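PDB 5SZR: protein Pcdhgb2 from Mus musculus, which is a clustered gamma-protocadherin that probably mediates calcium-dependent cell adhesion and may help to establish and maintain specific neuronal connections in the brain. Local coordinates for residues L330-R343 and S418-S430. Residues are numbered along the deposited sequence; the frame is centred on the assembly and turned at random.
Sequences LEPDGSALFDMVPR and SATATLHLIFADS. With MAN (alpha-D-mannopyranose), chain B; MAN (alpha-D-mannopyranose), chain V; MAN (alpha-D-mannopyranose), chain U.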
loop_
_atom_site.group_PDB
_atom_site.type_symbol
_atom_site.label_atom_id
_atom_site.label_comp_id
_atom_site.label_asym_id
_atom_site.label_seq_id
_atom_site.Cartn_x
_atom_site.Cartn_y
_atom_site.Cartn_z
ATOM N N LEU A 330 66.202 -19.505 -16.261
ATOM C CA LEU A 330 66.238 -19.729 -17.696
ATOM C C LEU A 330 67.156 -18.718 -18.371
ATOM O O LEU A 330 67.285 -17.574 -17.931
ATOM C CB LEU A 330 64.837 -19.639 -18.306
ATOM C CG LEU A 330 63.774 -20.598 -17.768
ATOM C CD1 LEU A 330 62.458 -20.416 -18.519
ATOM C CD2 LEU A 330 64.243 -22.041 -17.841
ATOM N N GLU A 331 67.800 -19.161 -19.446
ATOM C CA GLU A 331 68.586 -18.271 -20.278
ATOM C C GLU A 331 67.639 -17.405 -21.104
ATOM O O GLU A 331 66.428 -17.642 -21.121
ATOM C CB GLU A 331 69.530 -19.082 -21.166
ATOM C CG GLU A 331 70.648 -19.783 -20.414
ATOM C CD GLU A 331 71.567 -18.813 -19.699
ATOM O OE1 GLU A 331 72.209 -19.222 -18.710
ATOM O OE2 GLU A 331 71.651 -17.641 -20.127
ATOM N N PRO A 332 68.153 -16.368 -21.777
ATOM C CA PRO A 332 67.276 -15.570 -22.651
ATOM C C PRO A 332 66.508 -16.396 -23.667
ATOM O O PRO A 332 65.383 -16.024 -24.026
ATOM C CB PRO A 332 68.257 -14.603 -23.325
ATOM C CG PRO A 332 69.316 -14.405 -22.309
ATOM C CD PRO A 332 69.483 -15.743 -21.632
ATOM N N ASP A 333 67.068 -17.512 -24.133
ATOM C CA ASP A 333 66.359 -18.391 -25.055
ATOM C C ASP A 333 65.388 -19.330 -24.350
ATOM O O ASP A 333 64.800 -20.193 -25.012
ATOM C CB ASP A 333 67.357 -19.207 -25.883
ATOM C CG ASP A 333 68.074 -20.264 -25.066
ATOM O OD1 ASP A 333 68.183 -20.096 -23.833
ATOM O OD2 ASP A 333 68.533 -21.263 -25.657
ATOM N N GLY A 334 65.213 -19.192 -23.036
ATOM C CA GLY A 334 64.286 -20.031 -22.305
ATOM C C GLY A 334 64.778 -21.431 -22.013
ATOM O O GLY A 334 63.962 -22.347 -21.860
ATOM N N SER A 335 66.094 -21.626 -21.921
ATOM C CA SER A 335 66.674 -22.944 -21.720
ATOM C C SER A 335 67.467 -22.988 -20.420
ATOM O O SER A 335 67.918 -21.961 -19.905
ATOM C CB SER A 335 67.577 -23.344 -22.896
ATOM O OG SER A 335 68.730 -22.518 -22.967
ATOM N N ALA A 336 67.626 -24.201 -19.891
ATOM C CA ALA A 336 68.439 -24.452 -18.709
ATOM C C ALA A 336 69.251 -25.720 -18.927
ATOM O O ALA A 336 68.799 -26.658 -19.592
ATOM C CB ALA A 336 67.579 -24.581 -17.441
ATOM N N LEU A 337 70.451 -25.751 -18.359
ATOM C CA LEU A 337 71.412 -26.814 -18.624
ATOM C C LEU A 337 71.659 -27.636 -17.366
ATOM O O LEU A 337 71.991 -27.085 -16.312
ATOM C CB LEU A 337 72.729 -26.237 -19.143
ATOM C CG LEU A 337 73.874 -27.231 -19.367
ATOM C CD1 LEU A 337 73.425 -28.375 -20.258
ATOM C CD2 LEU A 337 75.076 -26.526 -19.964
ATOM N N PHE A 338 71.510 -28.953 -17.489
ATOM C CA PHE A 338 71.818 -29.901 -16.419
ATOM C C PHE A 338 72.693 -30.989 -17.036
ATOM O O PHE A 338 72.179 -31.911 -17.676
ATOM C CB PHE A 338 70.545 -30.483 -15.808
ATOM C CG PHE A 338 69.584 -29.441 -15.302
ATOM C CD1 PHE A 338 69.645 -29.004 -13.990
ATOM C CD2 PHE A 338 68.625 -28.898 -16.142
ATOM C CE1 PHE A 338 68.769 -28.047 -13.523
ATOM C CE2 PHE A 338 67.744 -27.938 -15.682
ATOM C CZ PHE A 338 67.816 -27.511 -14.369
ATOM N N ASP A 339 74.010 -30.888 -16.848
ATOM C CA ASP A 339 74.955 -31.734 -17.568
ATOM C C ASP A 339 75.677 -32.746 -16.685
ATOM O O ASP A 339 76.583 -33.432 -17.169
ATOM C CB ASP A 339 75.977 -30.869 -18.314
ATOM C CG ASP A 339 76.747 -29.926 -17.398
ATOM O OD1 ASP A 339 77.390 -28.991 -17.923
ATOM O OD2 ASP A 339 76.715 -30.108 -16.163
ATOM N N MET A 340 75.312 -32.868 -15.411
ATOM C CA MET A 340 76.002 -33.784 -14.512
ATOM C C MET A 340 75.164 -35.013 -14.167
ATOM O O MET A 340 75.384 -35.635 -13.122
ATOM C CB MET A 340 76.427 -33.056 -13.236
ATOM C CG MET A 340 77.533 -32.023 -13.430
ATOM S SD MET A 340 79.206 -32.713 -13.472
ATOM C CE MET A 340 79.420 -33.081 -15.214
ATOM N N VAL A 341 74.226 -35.392 -15.030
ATOM C CA VAL A 341 73.350 -36.531 -14.763
ATOM C C VAL A 341 74.143 -37.824 -14.910
ATOM O O VAL A 341 74.663 -38.114 -15.996
ATOM C CB VAL A 341 72.121 -36.524 -15.687
ATOM C CG1 VAL A 341 71.104 -37.555 -15.215
ATOM C CG2 VAL A 341 71.495 -35.138 -15.725
ATOM N N PRO A 342 74.262 -38.625 -13.854
ATOM C CA PRO A 342 75.055 -39.857 -13.955
ATOM C C PRO A 342 74.328 -40.914 -14.772
ATOM O O PRO A 342 73.103 -41.041 -14.711
ATOM C CB PRO A 342 75.217 -40.289 -12.493
ATOM C CG PRO A 342 73.958 -39.759 -11.824
ATOM C CD PRO A 342 73.638 -38.463 -12.526
ATOM N N ARG A 343 75.100 -41.679 -15.544
ATOM C CA ARG A 343 74.497 -42.694 -16.401
ATOM C C ARG A 343 73.968 -43.869 -15.594
ATOM O O ARG A 343 72.971 -44.489 -15.983
ATOM C CB ARG A 343 75.507 -43.173 -17.443
ATOM C CG ARG A 343 75.748 -42.178 -18.563
ATOM C CD ARG A 343 76.668 -42.747 -19.632
ATOM N NE ARG A 343 76.194 -42.417 -20.972
ATOM C CZ ARG A 343 75.520 -43.258 -21.751
ATOM N NH1 ARG A 343 75.251 -44.486 -21.328
ATOM N NH2 ARG A 343 75.120 -42.872 -22.956
ATOM N N SER A 418 49.881 -20.380 -20.064
ATOM C CA SER A 418 50.999 -21.280 -19.823
ATOM C C SER A 418 52.325 -20.536 -19.896
ATOM O O SER A 418 52.413 -19.412 -20.399
ATOM C CB SER A 418 51.011 -22.433 -20.827
ATOM O OG SER A 418 51.352 -21.951 -22.114
ATOM N N ALA A 419 53.357 -21.192 -19.374
ATOM C CA ALA A 419 54.745 -20.807 -19.562
ATOM C C ALA A 419 55.524 -22.042 -19.996
ATOM O O ALA A 419 55.116 -23.175 -19.721
ATOM C CB ALA A 419 55.356 -20.212 -18.285
ATOM N N THR A 420 56.640 -21.821 -20.687
ATOM C CA THR A 420 57.435 -22.909 -21.234
ATOM C C THR A 420 58.887 -22.769 -20.799
ATOM O O THR A 420 59.351 -21.683 -20.443
ATOM C CB THR A 420 57.349 -22.952 -22.765
ATOM O OG1 THR A 420 57.717 -21.676 -23.303
ATOM C CG2 THR A 420 55.937 -23.296 -23.211
ATOM N N ALA A 421 59.603 -23.894 -20.829
ATOM C CA ALA A 421 61.033 -23.914 -20.555
ATOM C C ALA A 421 61.663 -25.095 -21.282
ATOM O O ALA A 421 61.069 -26.175 -21.357
ATOM C CB ALA A 421 61.321 -24.001 -19.053
ATOM N N THR A 422 62.862 -24.884 -21.821
ATOM C CA THR A 422 63.625 -25.945 -22.464
ATOM C C THR A 422 64.690 -26.452 -21.503
ATOM O O THR A 422 65.493 -25.669 -20.987
ATOM C CB THR A 422 64.281 -25.465 -23.758
ATOM O OG1 THR A 422 63.275 -25.088 -24.701
ATOM C CG2 THR A 422 65.121 -26.577 -24.357
ATOM N N LEU A 423 64.693 -27.754 -21.266
ATOM C CA LEU A 423 65.606 -28.382 -20.320
ATOM C C LEU A 423 66.582 -29.240 -21.106
ATOM O O LEU A 423 66.195 -30.278 -21.653
ATOM C CB LEU A 423 64.847 -29.229 -19.302
ATOM C CG LEU A 423 63.724 -28.582 -18.498
ATOM C CD1 LEU A 423 63.121 -29.624 -17.576
ATOM C CD2 LEU A 423 64.247 -27.398 -17.709
ATOM N N HIS A 424 67.836 -28.800 -21.171
ATOM C CA HIS A 424 68.913 -29.591 -21.749
ATOM C C HIS A 424 69.451 -30.512 -20.661
ATOM O O HIS A 424 70.068 -30.050 -19.696
ATOM C CB HIS A 424 70.017 -28.693 -22.305
ATOM C CG HIS A 424 69.544 -27.727 -23.346
ATOM N ND1 HIS A 424 69.091 -28.129 -24.585
ATOM C CD2 HIS A 424 69.471 -26.374 -23.340
ATOM C CE1 HIS A 424 68.750 -27.067 -25.293
ATOM N NE2 HIS A 424 68.972 -25.990 -24.562
ATOM N N LEU A 425 69.206 -31.807 -20.807
ATOM C CA LEU A 425 69.675 -32.812 -19.862
ATOM C C LEU A 425 70.780 -33.619 -20.534
ATOM O O LEU A 425 70.547 -34.268 -21.559
ATOM C CB LEU A 425 68.525 -33.712 -19.411
ATOM C CG LEU A 425 67.227 -32.962 -19.099
ATOM C CD1 LEU A 425 66.120 -33.921 -18.691
ATOM C CD2 LEU A 425 67.448 -31.906 -18.025
ATOM N N ILE A 426 71.982 -33.568 -19.967
ATOM C CA ILE A 426 73.170 -34.153 -20.578
ATOM C C ILE A 426 73.768 -35.156 -19.605
ATOM O O ILE A 426 74.186 -34.784 -18.501
ATOM C CB ILE A 426 74.198 -33.078 -20.955
ATOM C CG1 ILE A 426 73.552 -32.031 -21.864
ATOM C CG2 ILE A 426 75.415 -33.708 -21.622
ATOM C CD1 ILE A 426 74.523 -30.997 -22.361
ATOM N N PHE A 427 73.815 -36.421 -20.014
ATOM C CA PHE A 427 74.378 -37.467 -19.174
ATOM C C PHE A 427 75.896 -37.383 -19.151
ATOM O O PHE A 427 76.542 -37.188 -20.184
ATOM C CB PHE A 427 73.947 -38.846 -19.667
ATOM C CG PHE A 427 72.525 -39.185 -19.337
ATOM C CD1 PHE A 427 72.176 -39.594 -18.061
ATOM C CD2 PHE A 427 71.536 -39.098 -20.302
ATOM C CE1 PHE A 427 70.864 -39.906 -17.755
ATOM C CE2 PHE A 427 70.230 -39.413 -20.001
ATOM C CZ PHE A 427 69.895 -39.816 -18.726
ATOM N N ALA A 428 76.464 -37.536 -17.960
ATOM C CA ALA A 428 77.909 -37.531 -17.796
ATOM C C ALA A 428 78.444 -38.947 -17.944
ATOM O O ALA A 428 77.888 -39.893 -17.373
ATOM C CB ALA A 428 78.305 -36.958 -16.435
ATOM N N ASP A 429 79.514 -39.087 -18.718
ATOM C CA ASP A 429 80.218 -40.353 -18.779
ATOM C C ASP A 429 80.984 -40.579 -17.480
ATOM O O ASP A 429 81.462 -39.636 -16.842
ATOM C CB ASP A 429 81.171 -40.372 -19.974
ATOM C CG ASP A 429 81.537 -41.778 -20.403
ATOM O OD1 ASP A 429 80.682 -42.679 -20.254
ATOM O OD2 ASP A 429 82.675 -41.982 -20.887
ATOM N N SER A 430 81.079 -41.841 -17.077
ATOM C CA SER A 430 81.838 -42.205 -15.883
ATOM C C SER A 430 83.334 -42.247 -16.184
ATOM O O SER A 430 84.159 -41.900 -15.338
ATOM C CB SER A 430 81.372 -43.558 -15.342
ATOM O OG SER A 430 82.093 -43.916 -14.175
HETATM C C1 MAN B . 63.394 -23.677 -24.963
HETATM C C2 MAN B . 62.185 -23.329 -25.832
HETATM C C3 MAN B . 62.382 -23.924 -27.230
HETATM C C4 MAN B . 63.705 -23.446 -27.850
HETATM C C5 MAN B . 64.892 -23.771 -26.924
HETATM C C6 MAN B . 66.188 -23.117 -27.399
HETATM O O2 MAN B . 62.075 -21.910 -26.009
HETATM O O3 MAN B . 61.294 -23.627 -28.105
HETATM O O4 MAN B . 63.906 -24.088 -29.098
HETATM O O5 MAN B . 64.629 -23.294 -25.561
HETATM O O6 MAN B . 67.256 -23.533 -26.549
HETATM C C1 MAN V . 58.937 -21.803 -24.064
HETATM C C2 MAN V . 59.428 -20.347 -24.053
HETATM C C3 MAN V . 58.499 -19.477 -24.900
HETATM C C4 MAN V . 58.312 -20.077 -26.298
HETATM C C5 MAN V . 57.811 -21.525 -26.185
HETATM C C6 MAN V . 57.720 -22.212 -27.529
HETATM O O2 MAN V . 60.717 -20.235 -24.661
HETATM O O3 MAN V . 58.980 -18.143 -25.008
HETATM O O4 MAN V . 57.361 -19.315 -27.020
HETATM O O5 MAN V . 58.728 -22.290 -25.370
HETATM O O6 MAN V . 58.990 -22.085 -28.170
HETATM C C1 MAN U . 51.381 -23.055 -23.033
HETATM C C2 MAN U . 52.102 -22.393 -24.213
HETATM C C3 MAN U . 51.204 -21.303 -24.801
HETATM C C4 MAN U . 49.860 -21.901 -25.207
HETATM C C5 MAN U . 49.201 -22.506 -23.959
HETATM C C6 MAN U . 47.876 -23.183 -24.244
HETATM O O2 MAN U . 52.306 -23.344 -25.270
HETATM O O3 MAN U . 51.805 -20.642 -25.905
HETATM O O4 MAN U . 49.018 -20.896 -25.764
HETATM O O5 MAN U . 50.090 -23.507 -23.384
HETATM O O6 MAN U . 47.623 -24.098 -23.182
#
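Phe427, His424 and Ile426 of strand 418-428 each bury much of their surface against residues 330-343, whose strand 335-342 runs parallel to it. Between Gly334 and Phe338 the backbones pair regularly, and His424 is gripped at both ends: its N donates to Ala336 O at 2.8 Å, and its O accepts from Phe338 N. The His424 ring stays close to the partner strand because CG stands beside its own backbone N, anti to the carbonyl carbon (chi1 -58°). Its NE2 then lies 3.4 Å from Ser335 CB, with Ser335 OG at the ring edge, while the methyl CG2 of Thr422 sits over one face, toward the rim. Ser335 OG is itself hydrogen-bonded to Asp333 OD1 (2.6 Å), and Asp333 OD2 accepts from O6 of the mannose carried by Thr422, so the sugar is tied back to the turn preceding strand 335-342. An alanine in place of His424 would probably take away the ring that Ser335 CB and the Thr422 methyl pack against, opening a gap beside them. On the same side of the sheet, the Ile426 and Leu337 side chains cross obliquely, their CD1 methyls 3.5 Å apart. A beta bulge follows Phe338 and shifts the register by one, yet Ala428 N still reaches Val341 O at 2.7 Å. At the same place, CG1 of Val341 approaches CE1 of Phe427 obliquely at 3.5 Å; Pro342 O lies at the edge of that ring, and Arg343 CG packs on Phe427 CB. Val341 and Leu425 also touch Val351 in the opposing sheet. Strand 402-410 flanks 418-428 antiparallel, leaving 335-342 as an outermost strand within the chain. Such parallel pairing of an early strand with the last one is characteristic of the Greek-key beta sandwich of cadherin domains, here the C-terminal EC6.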